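Local coordinates for protein trans-4-hydroxy-L-proline dehydratase (Clostridioides difficile 70-100-2010, PDB 6VXC) that catalyses the glycyl-radical-dependent dehydration of trans-4-hydroxy-L-proline to (S)-1-pyrroline-5-carboxylate in the anaerobic breakdown of hydroxyproline, at residues E507-A512 against D580-I585; I43-A48 against E137-F142; P311-D316 against N377-I382; K763-E768 against K777-R782. All coordinates share one frame; numbering follows the deposited sequence.

Contact 1: residues E507-A512 against D580-I585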
loop_
_atom_site.group_PDB
_atom_site.type_symbol
_atom_site.label_atom_id
_atom_site.label_comp_id
_atom_site.label_asym_id
_atom_site.label_seq_id
_atom_site.Cartn_x
_atom_site.Cartn_y
_atom_site.Cartn_z
ATOM N N GLU A 507 29.337 16.657 15.075
ATOM C CA GLU A 507 29.799 15.746 14.030
ATOM C C GLU A 507 30.125 14.372 14.596
ATOM O O GLU A 507 29.862 13.347 13.959
ATOM C CB GLU A 507 31.022 16.316 13.309
ATOM C CG GLU A 507 30.732 17.527 12.401
ATOM C CD GLU A 507 30.483 18.838 13.172
ATOM O OE1 GLU A 507 30.776 18.891 14.388
ATOM O OE2 GLU A 507 29.996 19.811 12.553
ATOM N N GLU A 508 30.691 14.330 15.796
ATOM C CA GLU A 508 30.974 13.049 16.417
ATOM C C GLU A 508 29.690 12.295 16.729
ATOM O O GLU A 508 29.612 11.082 16.501
ATOM C CB GLU A 508 31.794 13.262 17.680
ATOM C CG GLU A 508 32.680 12.133 17.997
ATOM C CD GLU A 508 33.457 12.352 19.271
ATOM O OE1 GLU A 508 33.792 11.328 19.906
ATOM O OE2 GLU A 508 33.721 13.525 19.623
ATOM N N LEU A 509 28.673 12.989 17.257
ATOM C CA LEU A 509 27.387 12.338 17.502
ATOM C C LEU A 509 26.754 11.836 16.204
ATOM O O LEU A 509 26.242 10.720 16.148
ATOM C CB LEU A 509 26.433 13.293 18.215
ATOM C CG LEU A 509 24.977 12.822 18.266
ATOM C CD1 LEU A 509 24.783 11.582 19.147
ATOM C CD2 LEU A 509 24.070 13.954 18.689
ATOM N N PHE A 510 26.760 12.656 15.155
ATOM C CA PHE A 510 26.110 12.252 13.912
ATOM C C PHE A 510 26.819 11.072 13.262
ATOM O O PHE A 510 26.166 10.235 12.639
ATOM C CB PHE A 510 26.028 13.417 12.929
ATOM C CG PHE A 510 25.136 13.138 11.728
ATOM C CD1 PHE A 510 23.787 12.846 11.898
ATOM C CD2 PHE A 510 25.649 13.182 10.438
ATOM C CE1 PHE A 510 22.954 12.582 10.794
ATOM C CE2 PHE A 510 24.827 12.928 9.339
ATOM C CZ PHE A 510 23.480 12.629 9.521
ATOM N N GLU A 511 28.143 10.997 13.387
ATOM C CA GLU A 511 28.874 9.829 12.903
ATOM C C GLU A 511 28.470 8.568 13.654
ATOM O O GLU A 511 28.300 7.511 13.047
ATOM C CB GLU A 511 30.378 10.073 13.026
ATOM C CG GLU A 511 31.227 8.809 12.958
ATOM C CD GLU A 511 32.686 9.068 13.365
ATOM O OE1 GLU A 511 33.441 9.626 12.541
ATOM O OE2 GLU A 511 33.071 8.743 14.520
ATOM N N ALA A 512 28.310 8.660 14.977
ATOM C CA ALA A 512 27.837 7.518 15.754
ATOM C C ALA A 512 26.442 7.082 15.309
ATOM O O ALA A 512 26.167 5.883 15.183
ATOM C CB ALA A 512 27.834 7.861 17.250
ATOM N N ASP A 580 14.102 17.012 14.361
ATOM C CA ASP A 580 13.970 17.918 15.493
ATOM C C ASP A 580 14.807 17.456 16.684
ATOM O O ASP A 580 15.310 18.290 17.439
ATOM C CB ASP A 580 12.501 18.078 15.884
ATOM C CG ASP A 580 11.700 18.935 14.883
ATOM O OD1 ASP A 580 12.287 19.513 13.953
ATOM O OD2 ASP A 580 10.465 19.039 15.042
ATOM N N SER A 581 14.979 16.144 16.863
ATOM C CA SER A 581 15.795 15.649 17.977
ATOM C C SER A 581 17.263 16.016 17.792
ATOM O O SER A 581 17.892 16.560 18.706
ATOM C CB SER A 581 15.637 14.138 18.131
ATOM O OG SER A 581 14.348 13.815 18.610
ATOM N N LEU A 582 17.826 15.726 16.617
ATOM C CA LEU A 582 19.223 16.078 16.373
ATOM C C LEU A 582 19.408 17.588 16.326
ATOM O O LEU A 582 20.439 18.105 16.770
ATOM C CB LEU A 582 19.711 15.428 15.081
ATOM C CG LEU A 582 20.135 13.955 15.135
ATOM C CD1 LEU A 582 20.378 13.398 13.725
ATOM C CD2 LEU A 582 21.376 13.770 16.005
ATOM N N THR A 583 18.417 18.308 15.791
ATOM C CA THR A 583 18.468 19.764 15.832
ATOM C C THR A 583 18.486 20.264 17.269
ATOM O O THR A 583 19.256 21.166 17.610
ATOM C CB THR A 583 17.284 20.375 15.063
ATOM O OG1 THR A 583 17.338 20.014 13.681
ATOM C CG2 THR A 583 17.317 21.906 15.161
ATOM N N ALA A 584 17.660 19.674 18.134
ATOM C CA ALA A 584 17.653 20.092 19.533
ATOM C C ALA A 584 19.015 19.878 20.190
ATOM O O ALA A 584 19.466 20.699 20.999
ATOM C CB ALA A 584 16.564 19.337 20.299
ATOM N N ILE A 585 19.668 18.769 19.874
ATOM C CA ILE A 585 20.968 18.483 20.465
ATOM C C ILE A 585 22.022 19.459 19.950
ATOM O O ILE A 585 22.776 20.048 20.732
ATOM C CB ILE A 585 21.365 17.019 20.205
ATOM C CG1 ILE A 585 20.430 16.067 20.973
ATOM C CG2 ILE A 585 22.836 16.813 20.551
ATOM C CD1 ILE A 585 20.661 14.575 20.651
#
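L509 meets both L582 and I585 and carries the dense part of this helix-to-helix contact through a single methyl. Its CD2 approaches I585 CG2 to 3.6 Å, the two side chains crossing at about a right angle, and lies 3.8 Å from L582 CD2. The first torsion explains the reach: with CG anti to the backbone N (chi1 168°), the isobutyl group of L509 is carried across to the opposing helix. F510 supplies a second point of contact one residue on. Its bond to CB does not head straight for the partner helix, yet the ring swings in, and L582 CD1 comes up to the ring edge, near its plane, 3.9 Å from F510 CD1. L582 thus splits its branches, CD2 going to the leucine and CD1 to the phenylalanine. Beyond the pair, L477 and I639 also touch L582, while M597 and L600 lie against I585, so the apolar cluster extends past the two helices. The far side of helix 506-538 is different: E507 and E511 lie at the surface, and E508 is turned back to Q504. With axes 11.4 Å apart and directed 153° from one another, this is a near-antiparallel helix pair sealed by leucine, isoleucine and phenylalanine, among the helices that surround the alpha/beta barrel of the glycyl radical enzyme fold.

Contact 2: residues I43-A48 against E137-F142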
loop_
_atom_site.group_PDB
_atom_site.type_symbol
_atom_site.label_atom_id
_atom_site.label_comp_id
_atom_site.label_asym_id
_atom_site.label_seq_id
_atom_site.Cartn_x
_atom_site.Cartn_y
_atom_site.Cartn_z
ATOM N N ILE A 43 -14.140 -14.367 7.961
ATOM C CA ILE A 43 -13.206 -15.172 7.183
ATOM C C ILE A 43 -13.969 -16.272 6.450
ATOM O O ILE A 43 -15.015 -16.760 6.898
ATOM C CB ILE A 43 -12.054 -15.759 8.032
ATOM C CG1 ILE A 43 -12.532 -16.849 8.971
ATOM C CG2 ILE A 43 -11.366 -14.676 8.845
ATOM C CD1 ILE A 43 -11.370 -17.632 9.552
ATOM N N SER A 44 -13.468 -16.598 5.263
ATOM C CA SER A 44 -13.979 -17.653 4.399
ATOM C C SER A 44 -12.904 -18.726 4.297
ATOM O O SER A 44 -11.794 -18.449 3.828
ATOM C CB SER A 44 -14.338 -17.104 3.017
ATOM O OG SER A 44 -14.667 -18.141 2.103
ATOM N N ILE A 45 -13.221 -19.936 4.770
ATOM C CA ILE A 45 -12.245 -21.016 4.872
ATOM C C ILE A 45 -12.160 -21.862 3.607
ATOM O O ILE A 45 -11.322 -22.770 3.534
ATOM C CB ILE A 45 -12.587 -21.910 6.084
ATOM C CG1 ILE A 45 -11.345 -22.645 6.596
ATOM C CG2 ILE A 45 -13.721 -22.880 5.731
ATOM C CD1 ILE A 45 -10.280 -21.720 7.171
ATOM N N GLU A 46 -13.005 -21.602 2.604
ATOM C CA GLU A 46 -13.050 -22.499 1.454
ATOM C C GLU A 46 -11.727 -22.528 0.700
ATOM O O GLU A 46 -11.292 -23.587 0.229
ATOM C CB GLU A 46 -14.176 -22.102 0.508
ATOM C CG GLU A 46 -14.329 -23.088 -0.609
ATOM C CD GLU A 46 -15.497 -22.791 -1.500
ATOM O OE1 GLU A 46 -15.314 -21.987 -2.427
ATOM O OE2 GLU A 46 -16.590 -23.346 -1.273
ATOM N N ARG A 47 -11.099 -21.373 0.523
ATOM C CA ARG A 47 -9.838 -21.346 -0.203
ATOM C C ARG A 47 -8.819 -22.279 0.441
ATOM O O ARG A 47 -8.196 -23.096 -0.243
ATOM C CB ARG A 47 -9.278 -19.923 -0.252
ATOM C CG ARG A 47 -7.988 -19.831 -1.039
ATOM C CD ARG A 47 -7.257 -18.531 -0.819
ATOM N NE ARG A 47 -6.021 -18.495 -1.595
ATOM C CZ ARG A 47 -4.872 -19.034 -1.207
ATOM N NH1 ARG A 47 -4.780 -19.650 -0.033
ATOM N NH2 ARG A 47 -3.811 -18.942 -1.998
ATOM N N ALA A 48 -8.659 -22.185 1.763
ATOM C CA ALA A 48 -7.680 -23.019 2.451
ATOM C C ALA A 48 -7.984 -24.497 2.258
ATOM O O ALA A 48 -7.071 -25.300 2.046
ATOM C CB ALA A 48 -7.646 -22.677 3.938
ATOM N N GLU A 137 -8.990 -28.718 12.384
ATOM C CA GLU A 137 -8.900 -30.139 12.076
ATOM C C GLU A 137 -8.273 -30.441 10.725
ATOM O O GLU A 137 -7.603 -31.468 10.583
ATOM C CB GLU A 137 -10.286 -30.775 12.122
ATOM C CG GLU A 137 -10.955 -30.707 13.469
ATOM C CD GLU A 137 -12.341 -31.323 13.455
ATOM O OE1 GLU A 137 -12.931 -31.476 14.547
ATOM O OE2 GLU A 137 -12.837 -31.663 12.357
ATOM N N GLU A 138 -8.472 -29.592 9.726
ATOM C CA GLU A 138 -7.934 -29.857 8.400
ATOM C C GLU A 138 -6.728 -28.998 8.045
ATOM O O GLU A 138 -5.807 -29.487 7.386
ATOM C CB GLU A 138 -9.013 -29.651 7.334
ATOM C CG GLU A 138 -10.337 -30.365 7.561
ATOM C CD GLU A 138 -10.197 -31.875 7.691
ATOM O OE1 GLU A 138 -10.955 -32.464 8.498
ATOM O OE2 GLU A 138 -9.372 -32.476 6.963
ATOM N N ILE A 139 -6.717 -27.723 8.442
ATOM C CA ILE A 139 -5.725 -26.767 7.956
ATOM C C ILE A 139 -4.446 -26.805 8.784
ATOM O O ILE A 139 -3.355 -26.968 8.234
ATOM C CB ILE A 139 -6.301 -25.335 7.927
ATOM C CG1 ILE A 139 -7.581 -25.285 7.088
ATOM C CG2 ILE A 139 -5.269 -24.366 7.353
ATOM C CD1 ILE A 139 -7.437 -25.876 5.710
ATOM N N ILE A 140 -4.563 -26.601 10.098
ATOM C CA ILE A 140 -3.373 -26.562 10.953
ATOM C C ILE A 140 -2.541 -27.834 10.839
ATOM O O ILE A 140 -1.315 -27.731 10.669
ATOM C CB ILE A 140 -3.776 -26.255 12.406
ATOM C CG1 ILE A 140 -4.238 -24.805 12.525
ATOM C CG2 ILE A 140 -2.631 -26.538 13.361
ATOM C CD1 ILE A 140 -4.594 -24.419 13.918
ATOM N N PRO A 141 -3.117 -29.040 10.918
ATOM C CA PRO A 141 -2.289 -30.249 10.837
ATOM C C PRO A 141 -1.492 -30.330 9.556
ATOM O O PRO A 141 -0.393 -30.891 9.565
ATOM C CB PRO A 141 -3.316 -31.381 10.953
ATOM C CG PRO A 141 -4.471 -30.771 11.648
ATOM C CD PRO A 141 -4.534 -29.372 11.140
ATOM N N PHE A 142 -1.995 -29.780 8.450
ATOM C CA PHE A 142 -1.256 -29.852 7.196
ATOM C C PHE A 142 -0.305 -28.672 6.998
ATOM O O PHE A 142 0.834 -28.870 6.567
ATOM C CB PHE A 142 -2.234 -29.954 6.019
ATOM C CG PHE A 142 -1.560 -30.174 4.693
ATOM C CD1 PHE A 142 -1.237 -31.451 4.262
ATOM C CD2 PHE A 142 -1.235 -29.101 3.884
ATOM C CE1 PHE A 142 -0.601 -31.654 3.054
ATOM C CE2 PHE A 142 -0.596 -29.295 2.664
ATOM C CZ PHE A 142 -0.281 -30.578 2.248
#
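A48 receives the end of I139 in this small contact, which has no hydrogen bond between the segments. The delta methyl does most of the touching: I139 CD1 rests 3.7 Å from A48 CB, and it also lies 3.7 Å from the carbonyl oxygen A48 O. The bent side chain accounts for this, since chi2 of -52° folds CD1 away from an extended course. I45 adds a looser touch, its CD1 standing 4.5 Å from I139 CG1, so that I139 is met by two residues of the opposing segment. The small alanine side chain lets the backbones come near, with the CA atoms of A48 and I139 6.9 Å apart. Further out, A48 O accepts a hydrogen bond from T52 one turn along its own helix, and T52 also touches I139 and F142. R47 faces elsewhere, its side chain joined to E105 by a salt bridge and to the carbonyl oxygens of T102 and T292 by hydrogen bonds. On the other side, helix 129-143 departs from regular geometry: a wider pi-type turn spans 137-139, and a kink falls at P141, whose N has no hydrogen to give to the preceding turn. I139 therefore projects from an irregular region of its helix. The arrangement is a strand-to-helix junction, following strand 42-44, packed through an alanine against a kinked, proline-containing helix.

Contact 3: residues P311-D316 against N377-I382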
loop_
_atom_site.group_PDB
_atom_site.type_symbol
_atom_site.label_atom_id
_atom_site.label_comp_id
_atom_site.label_asym_id
_atom_site.label_seq_id
_atom_site.Cartn_x
_atom_site.Cartn_y
_atom_site.Cartn_z
ATOM N N PRO A 311 -10.091 4.545 -24.759
ATOM C CA PRO A 311 -10.344 4.030 -26.119
ATOM C C PRO A 311 -11.639 3.241 -26.223
ATOM O O PRO A 311 -12.395 3.415 -27.188
ATOM C CB PRO A 311 -9.101 3.163 -26.400
ATOM C CG PRO A 311 -8.029 3.769 -25.535
ATOM C CD PRO A 311 -8.741 4.198 -24.273
ATOM N N PHE A 312 -11.938 2.409 -25.225
ATOM C CA PHE A 312 -13.196 1.676 -25.212
ATOM C C PHE A 312 -14.379 2.628 -25.103
ATOM O O PHE A 312 -15.376 2.476 -25.822
ATOM C CB PHE A 312 -13.201 0.690 -24.038
ATOM C CG PHE A 312 -12.196 -0.441 -24.167
ATOM C CD1 PHE A 312 -12.453 -1.529 -24.975
ATOM C CD2 PHE A 312 -10.990 -0.379 -23.511
ATOM C CE1 PHE A 312 -11.544 -2.554 -25.089
ATOM C CE2 PHE A 312 -10.061 -1.395 -23.626
ATOM C CZ PHE A 312 -10.337 -2.483 -24.415
ATOM N N TYR A 313 -14.274 3.628 -24.226
ATOM C CA TYR A 313 -15.358 4.588 -24.056
ATOM C C TYR A 313 -15.674 5.271 -25.378
ATOM O O TYR A 313 -16.817 5.257 -25.839
ATOM C CB TYR A 313 -14.979 5.627 -22.991
ATOM C CG TYR A 313 -16.056 6.656 -22.729
ATOM C CD1 TYR A 313 -17.201 6.312 -22.018
ATOM C CD2 TYR A 313 -15.916 7.974 -23.152
ATOM C CE1 TYR A 313 -18.189 7.235 -21.760
ATOM C CE2 TYR A 313 -16.909 8.920 -22.898
ATOM C CZ TYR A 313 -18.039 8.535 -22.203
ATOM O OH TYR A 313 -19.018 9.445 -21.946
ATOM N N GLU A 314 -14.651 5.839 -26.017
ATOM C CA GLU A 314 -14.851 6.565 -27.264
ATOM C C GLU A 314 -15.429 5.657 -28.339
ATOM O O GLU A 314 -16.379 6.027 -29.039
ATOM C CB GLU A 314 -13.526 7.184 -27.708
ATOM C CG GLU A 314 -13.055 8.304 -26.791
ATOM C CD GLU A 314 -11.853 9.046 -27.335
ATOM O OE1 GLU A 314 -11.290 8.597 -28.344
ATOM O OE2 GLU A 314 -11.458 10.079 -26.750
ATOM N N ARG A 315 -14.879 4.449 -28.472
ATOM C CA ARG A 315 -15.382 3.499 -29.455
ATOM C C ARG A 315 -16.833 3.123 -29.156
ATOM O O ARG A 315 -17.693 3.152 -30.045
ATOM C CB ARG A 315 -14.459 2.271 -29.468
ATOM C CG ARG A 315 -14.542 1.334 -30.641
ATOM C CD ARG A 315 -13.199 0.535 -30.811
ATOM N NE ARG A 315 -12.673 0.003 -29.543
ATOM C CZ ARG A 315 -11.444 0.211 -29.063
ATOM N NH1 ARG A 315 -10.555 0.939 -29.733
ATOM N NH2 ARG A 315 -11.087 -0.323 -27.905
ATOM N N ASP A 316 -17.140 2.833 -27.888
ATOM C CA ASP A 316 -18.470 2.339 -27.543
ATOM C C ASP A 316 -19.541 3.419 -27.709
ATOM O O ASP A 316 -20.643 3.130 -28.191
ATOM C CB ASP A 316 -18.471 1.783 -26.112
ATOM C CG ASP A 316 -17.823 0.374 -26.005
ATOM O OD1 ASP A 316 -17.216 -0.102 -26.992
ATOM O OD2 ASP A 316 -17.914 -0.242 -24.916
ATOM N N ASN A 377 -9.048 13.014 -19.705
ATOM C CA ASN A 377 -10.004 12.687 -20.752
ATOM C C ASN A 377 -11.372 12.556 -20.092
ATOM O O ASN A 377 -11.522 12.761 -18.883
ATOM C CB ASN A 377 -9.576 11.416 -21.523
ATOM C CG ASN A 377 -9.484 10.175 -20.632
ATOM O OD1 ASN A 377 -10.358 9.926 -19.795
ATOM N ND2 ASN A 377 -8.413 9.392 -20.811
ATOM N N GLU A 378 -12.378 12.185 -20.884
ATOM C CA GLU A 378 -13.735 12.142 -20.349
ATOM C C GLU A 378 -13.858 11.115 -19.237
ATOM O O GLU A 378 -14.606 11.326 -18.277
ATOM C CB GLU A 378 -14.755 11.828 -21.449
ATOM C CG GLU A 378 -15.099 13.009 -22.328
ATOM C CD GLU A 378 -15.577 14.206 -21.515
ATOM O OE1 GLU A 378 -14.912 15.271 -21.573
ATOM O OE2 GLU A 378 -16.589 14.070 -20.790
ATOM N N VAL A 379 -13.155 9.984 -19.358
ATOM C CA VAL A 379 -13.230 8.978 -18.303
ATOM C C VAL A 379 -12.653 9.531 -17.012
ATOM O O VAL A 379 -13.133 9.200 -15.928
ATOM C CB VAL A 379 -12.520 7.654 -18.701
ATOM C CG1 VAL A 379 -12.606 6.664 -17.544
ATOM C CG2 VAL A 379 -13.152 7.016 -19.957
ATOM N N SER A 380 -11.622 10.375 -17.106
ATOM C CA SER A 380 -11.046 10.989 -15.910
ATOM C C SER A 380 -12.108 11.721 -15.110
ATOM O O SER A 380 -12.155 11.626 -13.876
ATOM C CB SER A 380 -9.919 11.965 -16.276
ATOM O OG SER A 380 -9.025 11.440 -17.225
ATOM N N TYR A 381 -12.947 12.491 -15.799
ATOM C CA TYR A 381 -13.987 13.231 -15.104
ATOM C C TYR A 381 -15.080 12.310 -14.590
ATOM O O TYR A 381 -15.644 12.567 -13.524
ATOM C CB TYR A 381 -14.557 14.322 -16.014
ATOM C CG TYR A 381 -13.643 15.511 -16.121
ATOM C CD1 TYR A 381 -13.491 16.376 -15.043
ATOM C CD2 TYR A 381 -12.928 15.769 -17.286
ATOM C CE1 TYR A 381 -12.662 17.478 -15.108
ATOM C CE2 TYR A 381 -12.084 16.868 -17.370
ATOM C CZ TYR A 381 -11.956 17.721 -16.274
ATOM O OH TYR A 381 -11.130 18.818 -16.354
ATOM N N ILE A 382 -15.377 11.226 -15.319
ATOM C CA ILE A 382 -16.321 10.240 -14.810
ATOM C C ILE A 382 -15.806 9.632 -13.501
ATOM O O ILE A 382 -16.558 9.491 -12.535
ATOM C CB ILE A 382 -16.615 9.165 -15.876
ATOM C CG1 ILE A 382 -17.233 9.779 -17.139
ATOM C CG2 ILE A 382 -17.576 8.142 -15.338
ATOM C CD1 ILE A 382 -17.373 8.777 -18.308
HETATM O O HOH W 1 -12.377 11.281 -23.830
#
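Y313 holds its ring carbon CG anti to the backbone N (chi1 -179°), which carries the ring out across the first turn of helix 378-390; I382 answers with an extended chain whose CD1 comes from the opposite direction. That first turn is opened by a capping box, a common N-terminal helix motif, formed by N377 and S380. The helices run at a steep 104° to each other, and the tyrosine spans the gap between axes 10.8 Å apart. Three residues receive it. V379 CG2 lies 3.8 Å from Y313 CB, at the root of the side chain, while I382 CD1 is 3.9 Å from Y313 CE1. Farther round the ring, on the same side of its plane, the aliphatic E378 CB lies 3.9 Å from Y313 CE2. R324 and A327 of helix 324-339, together with Y276, also touch Y313. The cap is reciprocal: N377 N donates to S380 OG over 2.9 Å in a nearly straight bond, and S380 N returns one to N377 OD1 at 3.0 Å. D306, on the same helix as Y313, takes bonds from both cap residues, through its carboxylate and its backbone oxygen. A polar bridge runs alongside: one water donates to E314 OE2 and accepts from E378 N, the latter bond measuring 3.1 Å.

Contact 4: residues K763-E768 against K777-R782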
loop_
_atom_site.group_PDB
_atom_site.type_symbol
_atom_site.label_atom_id
_atom_site.label_comp_id
_atom_site.label_asym_id
_atom_site.label_seq_id
_atom_site.Cartn_x
_atom_site.Cartn_y
_atom_site.Cartn_z
ATOM N N LYS A 763 -12.432 20.033 14.459
ATOM C CA LYS A 763 -11.886 19.343 15.622
ATOM C C LYS A 763 -12.982 18.884 16.579
ATOM O O LYS A 763 -12.936 17.763 17.090
ATOM C CB LYS A 763 -10.883 20.250 16.334
ATOM C CG LYS A 763 -10.273 19.679 17.602
ATOM C CD LYS A 763 -9.211 20.630 18.152
ATOM C CE LYS A 763 -8.878 20.357 19.623
ATOM N NZ LYS A 763 -8.018 19.185 19.924
ATOM N N ASN A 764 -13.995 19.720 16.803
ATOM C CA ASN A 764 -15.008 19.372 17.794
ATOM C C ASN A 764 -15.814 18.157 17.376
ATOM O O ASN A 764 -16.234 17.378 18.236
ATOM C CB ASN A 764 -15.939 20.558 18.047
ATOM C CG ASN A 764 -15.195 21.770 18.562
ATOM O OD1 ASN A 764 -14.268 21.648 19.365
ATOM N ND2 ASN A 764 -15.607 22.952 18.116
ATOM N N VAL A 765 -16.020 17.964 16.072
ATOM C CA VAL A 765 -16.689 16.758 15.597
ATOM C C VAL A 765 -15.879 15.522 15.973
ATOM O O VAL A 765 -16.432 14.513 16.417
ATOM C CB VAL A 765 -16.938 16.840 14.079
ATOM C CG1 VAL A 765 -17.427 15.516 13.536
ATOM C CG2 VAL A 765 -17.949 17.948 13.760
ATOM N N LEU A 766 -14.559 15.569 15.781
ATOM C CA LEU A 766 -13.746 14.402 16.107
ATOM C C LEU A 766 -13.793 14.138 17.605
ATOM O O LEU A 766 -13.874 12.986 18.040
ATOM C CB LEU A 766 -12.298 14.607 15.653
ATOM C CG LEU A 766 -11.947 14.551 14.157
ATOM C CD1 LEU A 766 -10.733 13.714 13.821
ATOM C CD2 LEU A 766 -13.122 14.231 13.268
ATOM N N LEU A 767 -13.719 15.200 18.410
ATOM C CA LEU A 767 -13.781 15.034 19.863
ATOM C C LEU A 767 -15.121 14.451 20.295
ATOM O O LEU A 767 -15.173 13.576 21.162
ATOM C CB LEU A 767 -13.519 16.375 20.541
ATOM C CG LEU A 767 -12.106 16.925 20.337
ATOM C CD1 LEU A 767 -11.983 18.296 20.947
ATOM C CD2 LEU A 767 -11.071 15.992 20.927
ATOM N N GLU A 768 -16.215 14.910 19.684
ATOM C CA GLU A 768 -17.520 14.317 19.959
ATOM C C GLU A 768 -17.556 12.860 19.542
ATOM O O GLU A 768 -18.135 12.020 20.243
ATOM C CB GLU A 768 -18.623 15.095 19.239
ATOM C CG GLU A 768 -19.284 16.164 20.085
ATOM C CD GLU A 768 -19.837 15.592 21.391
ATOM O OE1 GLU A 768 -19.483 16.115 22.462
ATOM O OE2 GLU A 768 -20.590 14.591 21.340
ATOM N N LYS A 777 -20.671 6.941 13.043
ATOM C CA LYS A 777 -20.264 5.745 12.320
ATOM C C LYS A 777 -19.841 6.052 10.890
ATOM O O LYS A 777 -19.129 5.246 10.287
ATOM C CB LYS A 777 -21.426 4.750 12.339
ATOM C CG LYS A 777 -21.761 4.256 13.738
ATOM C CD LYS A 777 -22.865 3.203 13.754
ATOM C CE LYS A 777 -22.673 2.098 12.743
ATOM N NZ LYS A 777 -23.892 1.233 12.687
ATOM N N ASP A 778 -20.257 7.199 10.346
ATOM C CA ASP A 778 -19.953 7.605 8.981
ATOM C C ASP A 778 -18.719 8.491 8.867
ATOM O O ASP A 778 -18.299 8.794 7.752
ATOM C CB ASP A 778 -21.154 8.356 8.379
ATOM C CG ASP A 778 -22.360 7.453 8.151
ATOM O OD1 ASP A 778 -22.191 6.210 8.116
ATOM O OD2 ASP A 778 -23.486 7.993 8.046
ATOM N N LEU A 779 -18.119 8.890 9.979
ATOM C CA LEU A 779 -17.047 9.873 9.946
ATOM C C LEU A 779 -15.776 9.236 9.400
ATOM O O LEU A 779 -15.292 8.247 9.951
ATOM C CB LEU A 779 -16.817 10.422 11.348
ATOM C CG LEU A 779 -15.672 11.403 11.547
ATOM C CD1 LEU A 779 -15.890 12.655 10.704
ATOM C CD2 LEU A 779 -15.530 11.718 13.023
ATOM N N ILE A 780 -15.238 9.807 8.326
ATOM C CA ILE A 780 -14.038 9.319 7.650
ATOM C C ILE A 780 -12.980 10.416 7.679
ATOM O O ILE A 780 -13.301 11.591 7.479
ATOM C CB ILE A 780 -14.353 8.906 6.198
ATOM C CG1 ILE A 780 -15.316 7.708 6.183
ATOM C CG2 ILE A 780 -13.065 8.672 5.398
ATOM C CD1 ILE A 780 -15.887 7.398 4.817
ATOM N N VAL A 781 -11.728 10.046 7.970
ATOM C CA VAL A 781 -10.614 10.994 7.970
ATOM C C VAL A 781 -9.443 10.405 7.190
ATOM O O VAL A 781 -9.405 9.214 6.880
ATOM C CB VAL A 781 -10.147 11.404 9.391
ATOM C CG1 VAL A 781 -11.246 12.119 10.137
ATOM C CG2 VAL A 781 -9.653 10.216 10.163
ATOM N N ARG A 782 -8.480 11.272 6.881
ATOM C CA ARG A 782 -7.243 10.868 6.226
ATOM C C ARG A 782 -6.228 10.438 7.278
ATOM O O ARG A 782 -5.958 11.179 8.218
ATOM C CB ARG A 782 -6.670 12.009 5.382
ATOM C CG ARG A 782 -5.607 11.561 4.381
ATOM C CD ARG A 782 -6.219 10.660 3.300
ATOM N NE ARG A 782 -5.226 10.205 2.342
ATOM C CZ ARG A 782 -5.493 9.501 1.243
ATOM N NH1 ARG A 782 -4.508 9.143 0.428
ATOM N NH2 ARG A 782 -6.745 9.171 0.946
#
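The shortest sound polar bond beside the contact of L766 with L779 is a backbone one, E768 N to N764 O at 2.9 Å, within the helical turn that bears V765 and L766. Between the segments themselves the contact is purely apolar. L766 CD2 presses on L779 CD2 at 3.5 Å, tighter than usual for two methyls, with the side chains crossing at about a right angle. L766 also has a chi2 of -133°, off the staggered values. Its other branch turns to the strand: L766 CD1 meets V781 CG1 tip to tip at 4.0 Å. L779 and V781 thus share one leucine, two residues apart on the same face. V765, nearer the solvent edge, adds a looser approach of its CG1 to L779 CD2 at 4.3 Å. Strand 780-782 pairs antiparallel with 787-789, V781 bonding to D788, and G785, the site of the glycyl radical in the active enzyme but unmodified here, falls in the connection between these strands. Helix 763-771 therefore backs one strand of this hairpin, and helix 795-803 lies against the same cluster, I802 touching L766 and I801 touching V781.

All four contacts are mainly apolar, yet they join different elements. Contacts 1, 2 and 3 are buried and belong to the pyruvate formate-lyase-like part of the chain, whereas contact 4 lies in the glycine-radical region and is only partly buried. Contacts 1 and 3 both pack helix on helix, nearly antiparallel in the first and steeply crossed in the third, and sit on opposite sides of the chain's centre. Contact 2 brings in a strand-to-helix junction, contact 4 a helix and a strand. Only contact 3 combines packing with a water bridge between its segments. Even the nearest two, contacts 3 and 4, keep about 16 Å between nearest atoms.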